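Local coordinates for protein Na Glutathione S-transferase 2 (Necator americanus, PDB 2ON5) that binds glutathione and, as a glutathione S-transferase of a hookworm, probably catalyses its conjugation to electrophilic compounds, at residues I18-A23 with L160-S165; D44-P47 with P52-E55; K131-M136 with P179-H184; S143-G146 with G150-V153; E186-R189 with A193-K196. All coordinates share one frame; numbering follows the deposited sequence.

Interaction 1 (I18-A23 with L160-S165); sequences IRQIFA and LAEHTS
Q20 and E162 carry this contact between them, each reaching out of its own helix into the space separating segments 18-23 and 160-165. The backbones stay well apart, with the CA atoms of Q20 and E162 at 9.3 Å, and only about 72 Å² is buried, nearly all of it on these two side chains. Q20 runs out extended beyond CG. E162 leaves its helix with CG anti to the backbone N (chi1 175°) and then folds at chi2 (53°), and the two side chains cross at about a right angle. The amide and carboxylate planes stand 71° apart. As modelled, Q20 OE1 lies 3.0 Å from E162 OE1, an oxygen facing an oxygen; the amide is probably turned over, and with it turned back a hydrogen bond is possible. The carboxylate has firmer partners in salt bridges, OE1 with R201 and OE2 with R12, which probably keep it charged although it is buried. The pair thus bridges helix 16-25 of the thioredoxin-like domain and helix 155-168 of the helical domain, with L194 and W197 of helix 192-200 against Q20, helix 64-75 against I18 and I21, and helix 179-189 packed on A161 and T164.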
loop_
_atom_site.group_PDB
_atom_site.type_symbol
_atom_site.label_atom_id
_atom_site.label_comp_id
_atom_site.label_asym_id
_atom_site.label_seq_id
_atom_site.Cartn_x
_atom_site.Cartn_y
_atom_site.Cartn_z
ATOM N N ILE A 18 7.632 -6.174 -10.972
ATOM C CA ILE A 18 6.590 -6.955 -11.671
ATOM C C ILE A 18 7.243 -7.670 -12.859
ATOM O O ILE A 18 7.025 -8.875 -13.098
ATOM C CB ILE A 18 5.440 -6.046 -12.154
ATOM C CG1 ILE A 18 4.625 -5.499 -10.969
ATOM C CG2 ILE A 18 4.527 -6.775 -13.149
ATOM C CD1 ILE A 18 4.002 -4.105 -11.263
ATOM N N ARG A 19 8.063 -6.936 -13.600
ATOM C CA ARG A 19 8.817 -7.567 -14.685
ATOM C C ARG A 19 9.686 -8.733 -14.139
ATOM O O ARG A 19 9.941 -9.711 -14.848
ATOM C CB ARG A 19 9.699 -6.555 -15.416
ATOM C CG ARG A 19 8.943 -5.390 -16.029
ATOM C CD ARG A 19 9.828 -4.616 -17.020
ATOM N NE ARG A 19 9.197 -3.386 -17.471
ATOM C CZ ARG A 19 9.551 -2.173 -17.074
ATOM N NH1 ARG A 19 10.505 -2.047 -16.166
ATOM N NH2 ARG A 19 8.926 -1.097 -17.560
ATOM N N GLN A 20 10.155 -8.605 -12.906
ATOM C CA GLN A 20 11.067 -9.615 -12.340
ATOM C C GLN A 20 10.280 -10.807 -11.843
ATOM O O GLN A 20 10.793 -11.906 -11.850
ATOM C CB GLN A 20 11.972 -9.042 -11.240
ATOM C CG GLN A 20 13.024 -8.083 -11.861
ATOM C CD GLN A 20 13.892 -7.350 -10.856
ATOM O OE1 GLN A 20 14.612 -6.409 -11.220
ATOM N NE2 GLN A 20 13.824 -7.757 -9.585
ATOM N N ILE A 21 9.051 -10.577 -11.411
ATOM C CA ILE A 21 8.141 -11.699 -11.097
ATOM C C ILE A 21 7.909 -12.546 -12.357
ATOM O O ILE A 21 8.001 -13.789 -12.312
ATOM C CB ILE A 21 6.814 -11.214 -10.535
ATOM C CG1 ILE A 21 7.037 -10.605 -9.131
ATOM C CG2 ILE A 21 5.776 -12.382 -10.570
ATOM C CD1 ILE A 21 5.828 -9.744 -8.599
ATOM N N PHE A 22 7.647 -11.883 -13.484
ATOM C CA PHE A 22 7.447 -12.634 -14.749
ATOM C C PHE A 22 8.680 -13.441 -15.123
ATOM O O PHE A 22 8.566 -14.596 -15.555
ATOM C CB PHE A 22 7.076 -11.716 -15.923
ATOM C CG PHE A 22 5.654 -11.230 -15.919
ATOM C CD1 PHE A 22 4.589 -12.123 -15.975
ATOM C CD2 PHE A 22 5.379 -9.858 -15.933
ATOM C CE1 PHE A 22 3.281 -11.676 -15.992
ATOM C CE2 PHE A 22 4.043 -9.392 -15.986
ATOM C CZ PHE A 22 3.005 -10.304 -16.002
ATOM N N ALA A 23 9.858 -12.825 -14.996
ATOM C CA ALA A 23 11.127 -13.502 -15.277
ATOM C C ALA A 23 11.331 -14.723 -14.401
ATOM O O ALA A 23 11.665 -15.783 -14.901
ATOM C CB ALA A 23 12.305 -12.523 -15.127
ATOM N N LEU A 160 13.049 -4.476 -2.630
ATOM C CA LEU A 160 14.229 -3.920 -1.952
ATOM C C LEU A 160 15.534 -4.033 -2.764
ATOM O O LEU A 160 16.290 -3.036 -2.872
ATOM C CB LEU A 160 14.409 -4.525 -0.550
ATOM C CG LEU A 160 15.548 -3.936 0.277
ATOM C CD1 LEU A 160 15.282 -2.468 0.629
ATOM C CD2 LEU A 160 15.796 -4.809 1.506
ATOM N N ALA A 161 15.827 -5.234 -3.268
ATOM C CA ALA A 161 17.053 -5.484 -4.067
ATOM C C ALA A 161 17.093 -4.552 -5.286
ATOM O O ALA A 161 18.142 -3.952 -5.627
ATOM C CB ALA A 161 17.111 -6.971 -4.529
ATOM N N GLU A 162 15.951 -4.412 -5.946
ATOM C CA GLU A 162 15.866 -3.516 -7.130
ATOM C C GLU A 162 16.129 -2.055 -6.753
ATOM O O GLU A 162 16.937 -1.389 -7.384
ATOM C CB GLU A 162 14.527 -3.676 -7.870
ATOM C CG GLU A 162 14.302 -2.715 -9.033
ATOM C CD GLU A 162 15.435 -2.711 -10.059
ATOM O OE1 GLU A 162 15.944 -3.791 -10.438
ATOM O OE2 GLU A 162 15.778 -1.615 -10.514
ATOM N N HIS A 163 15.468 -1.580 -5.701
ATOM C CA HIS A 163 15.680 -0.217 -5.250
ATOM C C HIS A 163 17.127 0.028 -4.879
ATOM O O HIS A 163 17.764 0.965 -5.403
ATOM C CB HIS A 163 14.802 0.129 -4.025
ATOM C CG HIS A 163 15.136 1.470 -3.452
ATOM N ND1 HIS A 163 15.813 1.633 -2.261
ATOM C CD2 HIS A 163 14.955 2.711 -3.958
ATOM C CE1 HIS A 163 16.012 2.924 -2.047
ATOM N NE2 HIS A 163 15.509 3.598 -3.068
ATOM N N THR A 164 17.650 -0.769 -3.942
ATOM C CA THR A 164 18.983 -0.461 -3.426
ATOM C C THR A 164 20.057 -0.542 -4.511
ATOM O O THR A 164 20.926 0.344 -4.599
ATOM C CB THR A 164 19.383 -1.314 -2.217
ATOM O OG1 THR A 164 19.494 -2.693 -2.594
ATOM C CG2 THR A 164 18.372 -1.163 -1.079
ATOM N N SER A 165 19.973 -1.576 -5.345
ATOM C CA SER A 165 20.957 -1.764 -6.417
ATOM C C SER A 165 20.872 -0.636 -7.439
ATOM O O SER A 165 21.902 -0.160 -7.966
ATOM C CB SER A 165 20.783 -3.127 -7.099
ATOM O OG SER A 165 19.580 -3.175 -7.850
#

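Interaction 2 (D44-P47 with P52-E55); sequences DEMP and PVLE. With EDO (1,2-ethanediol), chain U.
M46 lies against V53 along most of its length, and its side chain can be followed atom by atom. CB sits 4.0 Å from V53 CG2, and CG keeps the same separation from that methyl. A bend at chi2 (-44°) keeps SD at the valine, 3.8 Å from V53 CG2; CE then leads away from it. P47 supplies the neighbouring wall, its CD 4.0 Å from V53 CG2. V53 begins strand 53-56 of the thioredoxin-like domain, and the peptide before P52 is cis, the cis-proline characteristic of that fold; P52 itself touches the bound glutathione. V53 pairs through its backbone with T7 of strand 4-9, which also packs on M46, while W39 of the glutathione pocket touches M46 as well. On another flank an ethanediol, probably from the crystallisation liquor, donates from O2 to D44 O at 2.6 Å and, weakly, from O1 to E45 O at 3.2 Å; Q60 NE2 is a further partner of this molecule.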
loop_
_atom_site.group_PDB
_atom_site.type_symbol
_atom_site.label_atom_id
_atom_site.label_comp_id
_atom_site.label_asym_id
_atom_site.label_seq_id
_atom_site.Cartn_x
_atom_site.Cartn_y
_atom_site.Cartn_z
ATOM N N ASP A 44 -6.473 8.398 -19.871
ATOM C CA ASP A 44 -7.891 8.039 -19.710
ATOM C C ASP A 44 -8.206 6.562 -19.965
ATOM O O ASP A 44 -9.326 6.088 -19.686
ATOM C CB ASP A 44 -8.767 8.935 -20.582
ATOM C CG ASP A 44 -8.863 10.352 -20.045
ATOM O OD1 ASP A 44 -8.255 10.681 -18.991
ATOM O OD2 ASP A 44 -9.536 11.153 -20.704
ATOM N N GLU A 45 -7.239 5.846 -20.521
ATOM C CA GLU A 45 -7.359 4.391 -20.734
ATOM C C GLU A 45 -7.250 3.574 -19.425
ATOM O O GLU A 45 -7.658 2.405 -19.385
ATOM C CB GLU A 45 -6.258 3.907 -21.687
ATOM C CG GLU A 45 -6.283 4.522 -23.072
ATOM C CD GLU A 45 -5.080 4.108 -23.878
ATOM O OE1 GLU A 45 -4.469 3.079 -23.524
ATOM O OE2 GLU A 45 -4.718 4.815 -24.834
ATOM N N MET A 46 -6.675 4.191 -18.396
ATOM C CA MET A 46 -6.249 3.499 -17.182
ATOM C C MET A 46 -7.237 3.750 -16.040
ATOM O O MET A 46 -7.770 4.859 -15.917
ATOM C CB MET A 46 -4.843 3.964 -16.769
ATOM C CG MET A 46 -3.763 3.795 -17.887
ATOM S SD MET A 46 -3.840 2.213 -18.770
ATOM C CE MET A 46 -2.610 2.508 -20.060
ATOM N N PRO A 47 -7.470 2.721 -15.205
ATOM C CA PRO A 47 -8.481 2.761 -14.122
ATOM C C PRO A 47 -8.374 3.996 -13.222
ATOM O O PRO A 47 -9.395 4.567 -12.845
ATOM C CB PRO A 47 -8.169 1.488 -13.316
ATOM C CG PRO A 47 -7.696 0.534 -14.353
ATOM C CD PRO A 47 -6.789 1.413 -15.244
ATOM N N PRO A 52 1.967 1.766 -13.253
ATOM C CA PRO A 52 1.738 0.648 -14.192
ATOM C C PRO A 52 0.309 0.094 -14.195
ATOM O O PRO A 52 -0.409 0.187 -13.180
ATOM C CB PRO A 52 2.721 -0.427 -13.702
ATOM C CG PRO A 52 2.762 -0.188 -12.146
ATOM C CD PRO A 52 2.722 1.345 -12.049
ATOM N N VAL A 53 -0.090 -0.501 -15.319
ATOM C CA VAL A 53 -1.347 -1.254 -15.382
ATOM C C VAL A 53 -1.079 -2.593 -16.058
ATOM O O VAL A 53 -0.410 -2.641 -17.115
ATOM C CB VAL A 53 -2.456 -0.489 -16.161
ATOM C CG1 VAL A 53 -3.733 -1.363 -16.381
ATOM C CG2 VAL A 53 -2.809 0.782 -15.432
ATOM N N LEU A 54 -1.591 -3.655 -15.430
ATOM C CA LEU A 54 -1.530 -5.007 -15.977
ATOM C C LEU A 54 -2.835 -5.299 -16.731
ATOM O O LEU A 54 -3.914 -4.929 -16.279
ATOM C CB LEU A 54 -1.329 -6.067 -14.861
ATOM C CG LEU A 54 -1.300 -7.557 -15.294
ATOM C CD1 LEU A 54 0.027 -7.900 -15.990
ATOM C CD2 LEU A 54 -1.537 -8.523 -14.144
ATOM N N GLU A 55 -2.731 -5.966 -17.874
ATOM C CA GLU A 55 -3.903 -6.588 -18.485
ATOM C C GLU A 55 -3.730 -8.086 -18.495
ATOM O O GLU A 55 -2.674 -8.587 -18.891
ATOM C CB GLU A 55 -4.152 -6.082 -19.902
ATOM C CG GLU A 55 -4.968 -4.829 -19.918
ATOM C CD GLU A 55 -5.299 -4.325 -21.324
ATOM O OE1 GLU A 55 -5.433 -5.140 -22.258
ATOM O OE2 GLU A 55 -5.417 -3.102 -21.477
HETATM C C1 EDO U . -10.727 2.161 -17.855
HETATM O O1 EDO U . -9.699 1.799 -16.932
HETATM C C2 EDO U . -10.612 3.648 -18.163
HETATM O O2 EDO U . -10.570 3.805 -19.589
#

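Interaction 3 (K131-M136 with P179-H184); sequences KFFGFM and PEIKAH
I181 projects from helix 179-189 onto F133 and M136 of helix 117-143, and it is the residue through which segment 179-184 makes this contact. The segment starts at P179, whose carbonyl O takes the first of the helical bonds, from A183 N at 2.9 Å. E180 follows with a long, weak ion pair to K137. Next comes I181, with CG1 beside its backbone N (chi1 -50°), so that its two branches are shared out over the opposing helix. CG2 stands over the face of the F133 ring in a CH-pi contact, 4.0 Å from the centroid and only 9° off the ring normal. CG1 covers the root of the same ring, 3.9 Å from F133 CD2, and CD1 extends to M136 CB at 3.8 Å. This is helix-on-helix packing inside the all-helical C-terminal domain of the glutathione S-transferase fold, and F178 meets the F133 ring edge-to-face as well. M136 bends away past CB, setting its CG 3.7 Å above the plane of the F132 ring, towards the rim. Further along, H184 makes weak hydrogen bonds to G146 O and D157 O. F48 of the second subunit packs on M136, consistent with the aromatic lock-and-key of related dimers.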
loop_
_atom_site.group_PDB
_atom_site.type_symbol
_atom_site.label_atom_id
_atom_site.label_comp_id
_atom_site.label_asym_id
_atom_site.label_seq_id
_atom_site.Cartn_x
_atom_site.Cartn_y
_atom_site.Cartn_z
ATOM N N LYS A 131 16.659 4.870 8.733
ATOM C CA LYS A 131 15.481 4.341 9.447
ATOM C C LYS A 131 15.012 3.073 8.761
ATOM O O LYS A 131 14.828 2.049 9.409
ATOM C CB LYS A 131 14.320 5.341 9.449
ATOM C CG LYS A 131 14.515 6.595 10.340
ATOM C CD LYS A 131 13.366 7.617 10.164
ATOM C CE LYS A 131 13.395 8.269 8.778
ATOM N NZ LYS A 131 12.189 9.126 8.525
ATOM N N PHE A 132 14.824 3.155 7.439
ATOM C CA PHE A 132 14.220 2.045 6.693
ATOM C C PHE A 132 15.068 0.773 6.730
ATOM O O PHE A 132 14.563 -0.300 7.103
ATOM C CB PHE A 132 13.875 2.470 5.270
ATOM C CG PHE A 132 13.326 1.349 4.418
ATOM C CD1 PHE A 132 13.911 1.053 3.207
ATOM C CD2 PHE A 132 12.236 0.590 4.848
ATOM C CE1 PHE A 132 13.434 0.004 2.430
ATOM C CE2 PHE A 132 11.724 -0.439 4.064
ATOM C CZ PHE A 132 12.334 -0.740 2.852
ATOM N N PHE A 133 16.356 0.911 6.378
ATOM C CA PHE A 133 17.299 -0.217 6.355
ATOM C C PHE A 133 17.458 -0.804 7.760
ATOM O O PHE A 133 17.813 -1.973 7.926
ATOM C CB PHE A 133 18.668 0.220 5.825
ATOM C CG PHE A 133 18.721 0.489 4.323
ATOM C CD1 PHE A 133 17.568 0.521 3.538
ATOM C CD2 PHE A 133 19.954 0.710 3.709
ATOM C CE1 PHE A 133 17.672 0.786 2.181
ATOM C CE2 PHE A 133 20.063 1.018 2.355
ATOM C CZ PHE A 133 18.927 1.036 1.593
ATOM N N GLY A 134 17.225 0.019 8.778
ATOM C CA GLY A 134 17.264 -0.452 10.173
ATOM C C GLY A 134 16.161 -1.472 10.439
ATOM O O GLY A 134 16.396 -2.489 11.086
ATOM N N PHE A 135 14.955 -1.208 9.940
ATOM C CA PHE A 135 13.866 -2.181 10.062
ATOM C C PHE A 135 14.087 -3.435 9.215
ATOM O O PHE A 135 13.760 -4.532 9.646
ATOM C CB PHE A 135 12.505 -1.546 9.778
ATOM C CG PHE A 135 12.148 -0.428 10.733
ATOM C CD1 PHE A 135 11.867 0.845 10.265
ATOM C CD2 PHE A 135 12.135 -0.650 12.101
ATOM C CE1 PHE A 135 11.537 1.895 11.159
ATOM C CE2 PHE A 135 11.818 0.393 13.000
ATOM C CZ PHE A 135 11.520 1.661 12.521
ATOM N N MET A 136 14.635 -3.263 8.019
ATOM C CA MET A 136 14.929 -4.386 7.112
ATOM C C MET A 136 15.976 -5.334 7.710
ATOM O O MET A 136 15.861 -6.553 7.590
ATOM C CB MET A 136 15.370 -3.871 5.737
ATOM C CG MET A 136 14.279 -3.114 4.960
ATOM S SD MET A 136 12.674 -3.958 4.835
ATOM C CE MET A 136 11.766 -3.333 6.248
ATOM N N PRO A 179 25.800 -3.420 5.525
ATOM C CA PRO A 179 26.371 -4.477 4.664
ATOM C C PRO A 179 25.376 -5.624 4.402
ATOM O O PRO A 179 25.464 -6.275 3.355
ATOM C CB PRO A 179 27.600 -4.947 5.451
ATOM C CG PRO A 179 27.272 -4.608 6.917
ATOM C CD PRO A 179 26.492 -3.321 6.826
ATOM N N GLU A 180 24.461 -5.854 5.348
ATOM C CA GLU A 180 23.346 -6.825 5.224
ATOM C C GLU A 180 22.421 -6.527 4.046
ATOM O O GLU A 180 21.857 -7.443 3.418
ATOM C CB GLU A 180 22.476 -6.805 6.494
ATOM C CG GLU A 180 23.214 -7.196 7.777
ATOM C CD GLU A 180 23.754 -5.995 8.527
ATOM O OE1 GLU A 180 23.736 -4.874 7.959
ATOM O OE2 GLU A 180 24.211 -6.195 9.681
ATOM N N ILE A 181 22.207 -5.239 3.806
ATOM C CA ILE A 181 21.310 -4.799 2.730
ATOM C C ILE A 181 22.005 -4.972 1.391
ATOM O O ILE A 181 21.388 -5.423 0.437
ATOM C CB ILE A 181 20.789 -3.329 2.964
ATOM C CG1 ILE A 181 20.221 -3.166 4.388
ATOM C CG2 ILE A 181 19.761 -2.949 1.893
ATOM C CD1 ILE A 181 18.994 -4.072 4.683
ATOM N N LYS A 182 23.304 -4.649 1.334
ATOM C CA LYS A 182 24.105 -5.021 0.160
ATOM C C LYS A 182 24.129 -6.529 -0.105
ATOM O O LYS A 182 23.965 -6.959 -1.262
ATOM C CB LYS A 182 25.528 -4.470 0.250
ATOM C CG LYS A 182 26.254 -4.456 -1.091
ATOM C CD LYS A 182 27.562 -3.683 -0.992
ATOM C CE LYS A 182 28.226 -3.581 -2.356
ATOM N NZ LYS A 182 29.509 -2.773 -2.294
ATOM N N ALA A 183 24.343 -7.322 0.947
ATOM C CA ALA A 183 24.362 -8.773 0.814
ATOM C C ALA A 183 23.026 -9.260 0.240
ATOM O O ALA A 183 22.987 -10.115 -0.631
ATOM C CB ALA A 183 24.629 -9.447 2.180
ATOM N N HIS A 184 21.939 -8.681 0.742
ATOM C CA HIS A 184 20.596 -9.018 0.280
ATOM C C HIS A 184 20.399 -8.724 -1.201
ATOM O O HIS A 184 19.916 -9.585 -1.953
ATOM C CB HIS A 184 19.551 -8.293 1.142
ATOM C CG HIS A 184 18.166 -8.373 0.587
ATOM N ND1 HIS A 184 17.307 -9.409 0.891
ATOM C CD2 HIS A 184 17.504 -7.571 -0.289
ATOM C CE1 HIS A 184 16.157 -9.217 0.259
ATOM N NE2 HIS A 184 16.248 -8.109 -0.453
#

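Interaction 4 (S143-G146 with G150-V153); sequences SKSG and GDSV
Between S145 and D151 the backbone doubles back until their CA atoms are 5.2 Å apart, with S143 and G150 nearly as near at 5.7 Å. The reversal begins where helix 117-143 ends: K144 leaves helical angles with a positive phi, and an ST turn spans the exit, S143 OG accepting from S145 N at 3.0 Å with an almost straight N-H...O angle of 172°. The single proton of S143 OG has Y147 O and L140 O within reach, one in the loop that follows and one in the last turn of the helix. S145 makes the bond across the contact. With OG placed between its backbone N and carbonyl carbon (chi1 75°), it donates to G150 O at 2.6 Å, in the plane of that carbonyl and at a C=O...O angle of 153°. S145 OG also takes a hydrogen bond from Y147 N, so one hydroxyl accepts from Y147 and donates to G150, joining two points of the loop. G150, with its own positive phi, turns the chain on towards helix 155-168 of the C-terminal domain. D151 starts out facing away, but its carboxylate returns alongside the serine, leaving D151 OD2 3.7 Å from S145 CB.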
loop_
_atom_site.group_PDB
_atom_site.type_symbol
_atom_site.label_atom_id
_atom_site.label_comp_id
_atom_site.label_asym_id
_atom_site.label_seq_id
_atom_site.Cartn_x
_atom_site.Cartn_y
_atom_site.Cartn_z
ATOM N N SER A 143 14.696 -13.762 10.040
ATOM C CA SER A 143 14.570 -14.821 9.038
ATOM C C SER A 143 15.716 -15.802 9.070
ATOM O O SER A 143 15.508 -16.994 8.857
ATOM C CB SER A 143 14.488 -14.234 7.615
ATOM O OG SER A 143 15.791 -13.988 7.106
ATOM N N LYS A 144 16.922 -15.271 9.295
ATOM C CA LYS A 144 18.186 -16.015 9.177
ATOM C C LYS A 144 18.367 -16.743 7.831
ATOM O O LYS A 144 19.135 -17.703 7.731
ATOM C CB LYS A 144 18.324 -17.018 10.329
ATOM C CG LYS A 144 18.222 -16.393 11.714
ATOM C CD LYS A 144 18.090 -17.463 12.786
ATOM C CE LYS A 144 16.665 -18.048 12.869
ATOM N NZ LYS A 144 16.379 -19.180 11.917
ATOM N N SER A 145 17.664 -16.283 6.796
ATOM C CA SER A 145 17.692 -16.965 5.504
ATOM C C SER A 145 18.378 -16.129 4.435
ATOM O O SER A 145 18.735 -16.639 3.366
ATOM C CB SER A 145 16.275 -17.249 5.056
ATOM O OG SER A 145 15.651 -16.049 4.591
ATOM N N GLY A 146 18.532 -14.840 4.703
ATOM C CA GLY A 146 19.097 -13.948 3.696
ATOM C C GLY A 146 17.990 -13.229 2.963
ATOM O O GLY A 146 18.258 -12.263 2.258
ATOM N N GLY A 150 10.742 -15.409 5.658
ATOM C CA GLY A 150 10.799 -16.822 5.285
ATOM C C GLY A 150 12.111 -17.221 4.619
ATOM O O GLY A 150 13.118 -16.486 4.689
ATOM N N ASP A 151 12.096 -18.383 3.969
ATOM C CA ASP A 151 13.307 -19.021 3.509
ATOM C C ASP A 151 13.482 -18.878 2.006
ATOM O O ASP A 151 14.492 -19.315 1.474
ATOM C CB ASP A 151 13.314 -20.518 3.901
ATOM C CG ASP A 151 13.413 -20.748 5.412
ATOM O OD1 ASP A 151 12.952 -21.813 5.877
ATOM O OD2 ASP A 151 13.961 -19.891 6.132
ATOM N N SER A 152 12.515 -18.270 1.313
ATOM C CA SER A 152 12.621 -18.142 -0.137
ATOM C C SER A 152 12.255 -16.727 -0.626
ATOM O O SER A 152 11.675 -15.946 0.131
ATOM C CB SER A 152 11.754 -19.208 -0.826
ATOM O OG SER A 152 10.394 -19.041 -0.485
ATOM N N VAL A 153 12.623 -16.410 -1.872
ATOM C CA VAL A 153 12.428 -15.053 -2.434
ATOM C C VAL A 153 10.950 -14.682 -2.540
ATOM O O VAL A 153 10.118 -15.510 -2.925
ATOM C CB VAL A 153 13.167 -14.858 -3.801
ATOM C CG1 VAL A 153 12.508 -15.677 -4.947
ATOM C CG2 VAL A 153 13.270 -13.351 -4.168
#

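Interaction 5 (E186-R189 with A193-K196); sequences EKVR and ALKK
R189 O, at the end of segment 186-189, is hemmed in by K195: CA of K195 lies 3.4 Å from it and CB of K195 3.5 Å. These are contacts through carbon, not hydrogen bonds. K195 keeps CG anti to its backbone N (chi1 -174°) and the rest of its chain extended, so its ammonium end runs away from the contact and only the base of the side chain takes part. L194 supplies the apolar half. Its CD2 reaches the last residues of segment 186-189, 3.4 Å from V188 O and 3.7 Å from V188 CG1, and the two side chains cross at a slant. V188 turns CG1 anti to its backbone N (chi1 173°), the placement that brings this methyl to the leucine. R189 CA adds a looser contact, 4.1 Å from L194 CD2. Near the link to the next helix, S190 OG lies within hydrogen-bonding reach of the carbonyls of E186 and K187, which share its one proton. A161 of helix 155-168 also packs on V188, and L24 of helix 16-25 on L194. Helices 179-189 and 192-200 are thus two consecutive helices joined by a very short link, with an apolar residue of the second packed on V188 of the first, within the all-helical C-terminal domain of the glutathione S-transferase fold.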
loop_
_atom_site.group_PDB
_atom_site.type_symbol
_atom_site.label_atom_id
_atom_site.label_comp_id
_atom_site.label_asym_id
_atom_site.label_seq_id
_atom_site.Cartn_x
_atom_site.Cartn_y
_atom_site.Cartn_z
ATOM N N GLU A 186 22.607 -8.564 -3.498
ATOM C CA GLU A 186 23.449 -9.414 -4.345
ATOM C C GLU A 186 22.986 -10.872 -4.333
ATOM O O GLU A 186 23.096 -11.540 -5.350
ATOM C CB GLU A 186 24.940 -9.280 -4.025
ATOM C CG GLU A 186 25.483 -7.888 -4.398
ATOM C CD GLU A 186 26.998 -7.762 -4.197
ATOM O OE1 GLU A 186 27.548 -6.736 -4.627
ATOM O OE2 GLU A 186 27.624 -8.676 -3.618
ATOM N N LYS A 187 22.449 -11.325 -3.200
ATOM C CA LYS A 187 21.796 -12.651 -3.123
ATOM C C LYS A 187 20.601 -12.769 -4.083
ATOM O O LYS A 187 20.549 -13.677 -4.927
ATOM C CB LYS A 187 21.387 -12.976 -1.682
ATOM C CG LYS A 187 20.717 -14.368 -1.510
ATOM C CD LYS A 187 20.313 -14.615 -0.061
ATOM C CE LYS A 187 19.793 -16.038 0.138
ATOM N NZ LYS A 187 20.937 -16.959 0.112
ATOM N N VAL A 188 19.663 -11.826 -3.974
ATOM C CA VAL A 188 18.456 -11.781 -4.822
ATOM C C VAL A 188 18.799 -11.727 -6.302
ATOM O O VAL A 188 18.300 -12.529 -7.086
ATOM C CB VAL A 188 17.527 -10.595 -4.393
ATOM C CG1 VAL A 188 16.317 -10.391 -5.365
ATOM C CG2 VAL A 188 17.028 -10.814 -2.921
ATOM N N ARG A 189 19.687 -10.812 -6.673
ATOM C CA ARG A 189 20.020 -10.559 -8.078
ATOM C C ARG A 189 20.836 -11.668 -8.753
ATOM O O ARG A 189 20.956 -11.682 -9.979
ATOM C CB ARG A 189 20.683 -9.183 -8.224
ATOM C CG ARG A 189 19.663 -8.043 -8.021
ATOM C CD ARG A 189 20.311 -6.697 -7.638
ATOM N NE ARG A 189 21.391 -6.297 -8.554
ATOM C CZ ARG A 189 21.230 -5.660 -9.717
ATOM N NH1 ARG A 189 20.011 -5.358 -10.186
ATOM N NH2 ARG A 189 22.309 -5.351 -10.442
ATOM N N ALA A 193 17.327 -16.895 -13.079
ATOM C CA ALA A 193 16.366 -16.254 -14.002
ATOM C C ALA A 193 16.344 -14.717 -13.877
ATOM O O ALA A 193 16.121 -13.998 -14.852
ATOM C CB ALA A 193 14.962 -16.840 -13.835
ATOM N N LEU A 194 16.601 -14.226 -12.673
ATOM C CA LEU A 194 16.699 -12.795 -12.443
ATOM C C LEU A 194 18.014 -12.248 -12.999
ATOM O O LEU A 194 18.017 -11.201 -13.642
ATOM C CB LEU A 194 16.558 -12.478 -10.945
ATOM C CG LEU A 194 16.518 -10.996 -10.563
ATOM C CD1 LEU A 194 15.600 -10.181 -11.501
ATOM C CD2 LEU A 194 16.084 -10.824 -9.075
ATOM N N LYS A 195 19.115 -12.959 -12.756
ATOM C CA LYS A 195 20.434 -12.532 -13.259
ATOM C C LYS A 195 20.384 -12.390 -14.786
ATOM O O LYS A 195 20.883 -11.406 -15.344
ATOM C CB LYS A 195 21.513 -13.529 -12.855
ATOM C CG LYS A 195 22.937 -13.089 -13.212
ATOM C CD LYS A 195 23.940 -14.093 -12.690
ATOM C CE LYS A 195 25.342 -13.746 -13.197
ATOM N NZ LYS A 195 26.390 -14.423 -12.385
ATOM N N LYS A 196 19.727 -13.342 -15.441
ATOM C CA LYS A 196 19.575 -13.286 -16.896
ATOM C C LYS A 196 18.756 -12.069 -17.322
ATOM O O LYS A 196 19.144 -11.358 -18.252
ATOM C CB LYS A 196 18.945 -14.575 -17.432
ATOM C CG LYS A 196 18.784 -14.604 -18.961
ATOM C CD LYS A 196 18.413 -16.003 -19.404
ATOM C CE LYS A 196 17.874 -16.033 -20.843
ATOM N NZ LYS A 196 17.298 -17.380 -21.078
#

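Overall arrangement
Interactions 1, 3 and 5 form one continuous core around helix 155-168. T164 CG2 of interaction 1 meets F133 CZ of interaction 3 at 3.5 Å, and A161 CB meets V188 CG1 of interaction 5 at 3.6 Å, while interactions 3 and 5 use successive parts of helix 179-189. Interaction 4 joins at the edge, S145 O lying 3.5 Å from K187 CE. Interaction 2 is remote from interactions 3, 4 and 5, with centres 28 to 33 Å away, but touches interaction 1 where F22 CZ packs on L54 CD1 at 3.8 Å. It also holds P52 of the glutathione pocket, whereas the E162 side chain is about 13 Å from a bound glutathione.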